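Local coordinates for protein endoglucanase A (Clostridium acetobutylicum, PDB 3IK2) that probably hydrolyses internal beta-1,4-glucosidic bonds of cellulose and related glucans as a family 44 glycoside hydrolase, at residues P307-S319 / C325-S337. Numbering follows the deposited sequence.
Sequences PRSLWDSTYTEDS and CKWGLPLIPKVKS
Pro330, preceded by a cis peptide bond, presses its ring against the backbone of the 307-319 loop from Trp311 to Ser313, where the type I turn of Asp312 to Tyr315 begins. Pro330 CB lies 3.4 Å from Trp311 C, and its CD rests near CA and CB of Ser313. Just beyond Pro330, which occupies the N-cap position, the first turn of the helix offers two amides for which no preceding helical turn supplies acceptors, and carbonyls of the loop take them. Leu331 N donates to Ser309 O (2.8 Å, N-H...O 163°) in the carbonyl plane, whereas Ile332 N reaches Leu310 O (2.8 Å) from a position tilted 22° out of it. Ser309 O and Leu310 O thus satisfy the two amides at the start of the helix.

Apolar groups close round these bonds. CB of Ile332 lies 3.3 Å from Leu310 O, and its CD1 touches Leu310 CB. Leu331, with CG anti to the backbone N (chi1 -171°), brings CD2 to 4.2 Å from CD2 of Leu310, the two chains crossing at a slant. Leu329 CD2 also packs near Ser309 O. Inside the loop, Glu317 accepts from two serine hydroxyls, Ser309 OG at OE1 and Ser319 OG at OE2, which should hold its carboxylate in place. Arg308 grips Asp312 side-on, NE and NH2 both donating to OD2.

The contact joins the loop after helix 297-305 to the start of helix 331-342, within the parallel eight-stranded barrel domain. Leu310 and Leu331 both reach Trp278 of barrel strand 273-278, while Leu310, Trp311 and Ile332 converge on Val373 of helix 361-376.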
loop_
_atom_site.group_PDB
_atom_site.type_symbol
_atom_site.label_atom_id
_atom_site.label_comp_id
_atom_site.label_asym_id
_atom_site.label_seq_id
_atom_site.Cartn_x
_atom_site.Cartn_y
_atom_site.Cartn_z
ATOM N N PRO A 307 -11.132 -8.969 -2.551
ATOM C CA PRO A 307 -10.378 -8.834 -1.299
ATOM C C PRO A 307 -10.373 -10.098 -0.418
ATOM O O PRO A 307 -9.500 -10.225 0.455
ATOM C CB PRO A 307 -11.088 -7.665 -0.599
ATOM C CG PRO A 307 -11.618 -6.854 -1.714
ATOM C CD PRO A 307 -12.139 -7.896 -2.666
ATOM N N ARG A 308 -11.343 -11.014 -0.621
ATOM C CA ARG A 308 -11.335 -12.273 0.114
ATOM C C ARG A 308 -10.055 -13.115 -0.161
ATOM O O ARG A 308 -9.614 -13.861 0.710
ATOM C CB ARG A 308 -12.623 -13.080 -0.142
ATOM C CG ARG A 308 -13.854 -12.549 0.623
ATOM C CD ARG A 308 -15.170 -13.142 0.150
ATOM N NE ARG A 308 -15.283 -14.539 0.547
ATOM C CZ ARG A 308 -16.165 -15.405 0.066
ATOM N NH1 ARG A 308 -17.051 -15.031 -0.857
ATOM N NH2 ARG A 308 -16.137 -16.663 0.502
ATOM N N SER A 309 -9.435 -12.972 -1.336
ATOM C CA SER A 309 -8.169 -13.711 -1.607
ATOM C C SER A 309 -7.003 -13.304 -0.701
ATOM O O SER A 309 -5.981 -13.984 -0.634
ATOM C CB SER A 309 -7.767 -13.619 -3.080
ATOM O OG SER A 309 -8.753 -14.264 -3.889
ATOM N N LEU A 310 -7.152 -12.171 -0.016
ATOM C CA LEU A 310 -6.138 -11.744 0.945
ATOM C C LEU A 310 -6.210 -12.513 2.279
ATOM O O LEU A 310 -5.216 -12.620 2.961
ATOM C CB LEU A 310 -6.285 -10.242 1.210
ATOM C CG LEU A 310 -6.053 -9.245 0.087
ATOM C CD1 LEU A 310 -6.530 -7.831 0.497
ATOM C CD2 LEU A 310 -4.564 -9.256 -0.255
ATOM N N TRP A 311 -7.375 -13.042 2.654
ATOM C CA TRP A 311 -7.551 -13.555 4.033
ATOM C C TRP A 311 -8.346 -14.876 4.209
ATOM O O TRP A 311 -8.174 -15.529 5.219
ATOM C CB TRP A 311 -8.198 -12.476 4.924
ATOM C CG TRP A 311 -9.668 -12.213 4.575
ATOM C CD1 TRP A 311 -10.152 -11.259 3.710
ATOM C CD2 TRP A 311 -10.818 -12.917 5.071
ATOM N NE1 TRP A 311 -11.520 -11.328 3.644
ATOM C CE2 TRP A 311 -11.953 -12.342 4.466
ATOM C CE3 TRP A 311 -11.000 -13.971 5.983
ATOM C CZ2 TRP A 311 -13.265 -12.788 4.747
ATOM C CZ3 TRP A 311 -12.306 -14.436 6.244
ATOM C CH2 TRP A 311 -13.413 -13.841 5.628
ATOM N N ASP A 312 -9.191 -15.232 3.239
ATOM C CA ASP A 312 -10.261 -16.258 3.360
ATOM C C ASP A 312 -9.881 -17.577 2.659
ATOM O O ASP A 312 -9.854 -17.646 1.435
ATOM C CB ASP A 312 -11.557 -15.668 2.751
ATOM C CG ASP A 312 -12.752 -16.626 2.760
ATOM O OD1 ASP A 312 -12.711 -17.662 3.434
ATOM O OD2 ASP A 312 -13.755 -16.325 2.066
ATOM N N SER A 313 -9.621 -18.624 3.431
ATOM C CA SER A 313 -9.184 -19.910 2.887
ATOM C C SER A 313 -10.288 -20.670 2.164
ATOM O O SER A 313 -10.035 -21.635 1.449
ATOM C CB SER A 313 -8.553 -20.784 3.979
ATOM O OG SER A 313 -9.543 -21.339 4.827
ATOM N N THR A 314 -11.525 -20.212 2.327
ATOM C CA THR A 314 -12.671 -20.824 1.689
ATOM C C THR A 314 -13.005 -20.195 0.337
ATOM O O THR A 314 -13.884 -20.662 -0.371
ATOM C CB THR A 314 -13.906 -20.789 2.608
ATOM O OG1 THR A 314 -14.374 -19.439 2.735
ATOM C CG2 THR A 314 -13.567 -21.365 3.986
ATOM N N TYR A 315 -12.287 -19.149 -0.040
ATOM C CA TYR A 315 -12.626 -18.446 -1.256
ATOM C C TYR A 315 -11.669 -18.801 -2.355
ATOM O O TYR A 315 -10.460 -18.720 -2.157
ATOM C CB TYR A 315 -12.623 -16.923 -1.036
ATOM C CG TYR A 315 -12.957 -16.203 -2.293
ATOM C CD1 TYR A 315 -14.250 -16.220 -2.796
ATOM C CD2 TYR A 315 -11.981 -15.504 -3.008
ATOM C CE1 TYR A 315 -14.573 -15.564 -3.972
ATOM C CE2 TYR A 315 -12.311 -14.831 -4.201
ATOM C CZ TYR A 315 -13.602 -14.881 -4.668
ATOM O OH TYR A 315 -13.942 -14.238 -5.845
ATOM N N THR A 316 -12.217 -19.153 -3.520
ATOM C CA THR A 316 -11.432 -19.411 -4.743
ATOM C C THR A 316 -11.712 -18.348 -5.813
ATOM O O THR A 316 -12.876 -18.118 -6.219
ATOM C CB THR A 316 -11.690 -20.822 -5.345
ATOM O OG1 THR A 316 -11.457 -21.810 -4.348
ATOM C CG2 THR A 316 -10.716 -21.099 -6.475
ATOM N N GLU A 317 -10.650 -17.694 -6.264
ATOM C CA GLU A 317 -10.808 -16.629 -7.242
ATOM C C GLU A 317 -10.520 -17.212 -8.610
ATOM O O GLU A 317 -9.803 -18.198 -8.710
ATOM C CB GLU A 317 -9.886 -15.428 -6.943
ATOM C CG GLU A 317 -8.420 -15.608 -7.356
ATOM C CD GLU A 317 -7.566 -14.372 -7.112
ATOM O OE1 GLU A 317 -7.944 -13.574 -6.222
ATOM O OE2 GLU A 317 -6.522 -14.208 -7.802
ATOM N N ASP A 318 -11.107 -16.608 -9.642
ATOM C CA ASP A 318 -10.823 -16.958 -11.019
ATOM C C ASP A 318 -9.588 -16.234 -11.520
ATOM O O ASP A 318 -9.669 -15.115 -12.027
ATOM C CB ASP A 318 -12.023 -16.622 -11.894
ATOM C CG ASP A 318 -11.842 -17.048 -13.340
ATOM O OD1 ASP A 318 -10.795 -17.660 -13.710
ATOM O OD2 ASP A 318 -12.782 -16.750 -14.112
ATOM N N SER A 319 -8.439 -16.887 -11.373
ATOM C CA SER A 319 -7.183 -16.349 -11.891
ATOM C C SER A 319 -6.169 -17.500 -12.065
ATOM O O SER A 319 -6.401 -18.636 -11.595
ATOM C CB SER A 319 -6.652 -15.262 -10.933
ATOM O OG SER A 319 -6.248 -15.826 -9.693
ATOM N N CYS A 325 -1.442 -21.726 -8.236
ATOM C CA CYS A 325 -0.683 -21.480 -7.010
ATOM C C CYS A 325 -1.588 -21.358 -5.770
ATOM O O CYS A 325 -1.421 -20.440 -4.964
ATOM C CB CYS A 325 0.228 -20.253 -7.179
ATOM S SG CYS A 325 1.192 -20.277 -8.701
ATOM N N LYS A 326 -2.533 -22.295 -5.641
ATOM C CA LYS A 326 -3.461 -22.370 -4.514
ATOM C C LYS A 326 -2.717 -22.348 -3.216
ATOM O O LYS A 326 -3.230 -21.836 -2.216
ATOM C CB LYS A 326 -4.311 -23.663 -4.540
ATOM C CG LYS A 326 -5.475 -23.601 -5.468
ATOM C CD LYS A 326 -6.186 -24.939 -5.643
ATOM C CE LYS A 326 -6.930 -24.921 -6.973
ATOM N NZ LYS A 326 -7.853 -23.695 -7.032
ATOM N N TRP A 327 -1.509 -22.905 -3.222
ATOM C CA TRP A 327 -0.677 -22.910 -2.015
ATOM C C TRP A 327 -0.356 -21.498 -1.470
ATOM O O TRP A 327 -0.055 -21.352 -0.261
ATOM C CB TRP A 327 0.614 -23.706 -2.235
ATOM C CG TRP A 327 1.408 -23.241 -3.436
ATOM C CD1 TRP A 327 1.367 -23.768 -4.686
ATOM C CD2 TRP A 327 2.337 -22.136 -3.496
ATOM N NE1 TRP A 327 2.210 -23.085 -5.516
ATOM C CE2 TRP A 327 2.816 -22.072 -4.816
ATOM C CE3 TRP A 327 2.799 -21.187 -2.564
ATOM C CZ2 TRP A 327 3.746 -21.098 -5.236
ATOM C CZ3 TRP A 327 3.719 -20.231 -2.987
ATOM C CH2 TRP A 327 4.193 -20.206 -4.305
ATOM N N GLY A 328 -0.403 -20.487 -2.346
ATOM C CA GLY A 328 -0.055 -19.107 -1.977
ATOM C C GLY A 328 -1.218 -18.211 -1.558
ATOM O O GLY A 328 -1.037 -16.999 -1.332
ATOM N N LEU A 329 -2.418 -18.797 -1.494
ATOM C CA LEU A 329 -3.631 -18.077 -1.113
ATOM C C LEU A 329 -4.333 -18.807 0.056
ATOM O O LEU A 329 -4.293 -20.024 0.120
ATOM C CB LEU A 329 -4.569 -17.920 -2.312
ATOM C CG LEU A 329 -4.085 -17.035 -3.474
ATOM C CD1 LEU A 329 -5.159 -16.934 -4.634
ATOM C CD2 LEU A 329 -3.630 -15.629 -3.004
ATOM N N PRO A 330 -4.952 -18.068 1.000
ATOM C CA PRO A 330 -5.108 -16.616 1.011
ATOM C C PRO A 330 -3.781 -15.898 1.247
ATOM O O PRO A 330 -2.962 -16.379 2.009
ATOM C CB PRO A 330 -6.085 -16.389 2.175
ATOM C CG PRO A 330 -5.785 -17.514 3.128
ATOM C CD PRO A 330 -5.604 -18.684 2.171
ATOM N N LEU A 331 -3.588 -14.742 0.604
ATOM C CA LEU A 331 -2.268 -14.088 0.607
ATOM C C LEU A 331 -1.698 -13.685 1.977
ATOM O O LEU A 331 -0.517 -13.976 2.266
ATOM C CB LEU A 331 -2.211 -12.880 -0.368
ATOM C CG LEU A 331 -0.822 -12.246 -0.627
ATOM C CD1 LEU A 331 0.181 -13.220 -1.312
ATOM C CD2 LEU A 331 -0.953 -10.943 -1.425
ATOM N N ILE A 332 -2.482 -12.983 2.798
ATOM C CA ILE A 332 -1.908 -12.477 4.041
ATOM C C ILE A 332 -1.509 -13.583 5.053
ATOM O O ILE A 332 -0.413 -13.515 5.606
ATOM C CB ILE A 332 -2.759 -11.328 4.704
ATOM C CG1 ILE A 332 -2.787 -10.091 3.792
ATOM C CG2 ILE A 332 -2.193 -10.974 6.113
ATOM C CD1 ILE A 332 -3.802 -8.982 4.244
ATOM N N PRO A 333 -2.394 -14.589 5.310
ATOM C CA PRO A 333 -1.956 -15.716 6.161
ATOM C C PRO A 333 -0.691 -16.458 5.660
ATOM O O PRO A 333 0.130 -16.883 6.462
ATOM C CB PRO A 333 -3.191 -16.649 6.170
ATOM C CG PRO A 333 -4.365 -15.680 6.045
ATOM C CD PRO A 333 -3.831 -14.699 4.974
ATOM N N LYS A 334 -0.543 -16.587 4.350
ATOM C CA LYS A 334 0.637 -17.195 3.733
ATOM C C LYS A 334 1.891 -16.391 3.947
ATOM O O LYS A 334 2.942 -16.931 4.253
ATOM C CB LYS A 334 0.405 -17.339 2.242
ATOM C CG LYS A 334 0.088 -18.772 1.770
ATOM C CD LYS A 334 -0.782 -19.553 2.709
ATOM C CE LYS A 334 -2.169 -18.914 2.766
ATOM N NZ LYS A 334 -3.189 -19.800 3.338
ATOM N N VAL A 335 1.773 -15.083 3.771
ATOM C CA VAL A 335 2.897 -14.198 3.914
ATOM C C VAL A 335 3.262 -14.116 5.398
ATOM O O VAL A 335 4.426 -14.099 5.755
ATOM C CB VAL A 335 2.592 -12.818 3.313
ATOM C CG1 VAL A 335 3.678 -11.828 3.681
ATOM C CG2 VAL A 335 2.466 -12.907 1.805
ATOM N N LYS A 336 2.249 -14.063 6.247
ATOM C CA LYS A 336 2.394 -14.027 7.701
ATOM C C LYS A 336 3.088 -15.278 8.254
ATOM O O LYS A 336 3.963 -15.176 9.083
ATOM C CB LYS A 336 1.010 -13.847 8.315
ATOM C CG LYS A 336 0.952 -12.849 9.436
ATOM C CD LYS A 336 0.815 -11.443 8.920
ATOM C CE LYS A 336 1.473 -10.518 9.897
ATOM N NZ LYS A 336 1.002 -9.128 9.763
ATOM N N SER A 337 2.708 -16.457 7.777
ATOM C CA SER A 337 3.448 -17.698 8.050
ATOM C C SER A 337 4.925 -17.647 7.623
ATOM O O SER A 337 5.825 -18.094 8.368
ATOM C CB SER A 337 2.760 -18.878 7.343
ATOM O OG SER A 337 3.707 -19.861 6.963
HETATM O O HOH W 1 -7.719 -20.196 -0.448
#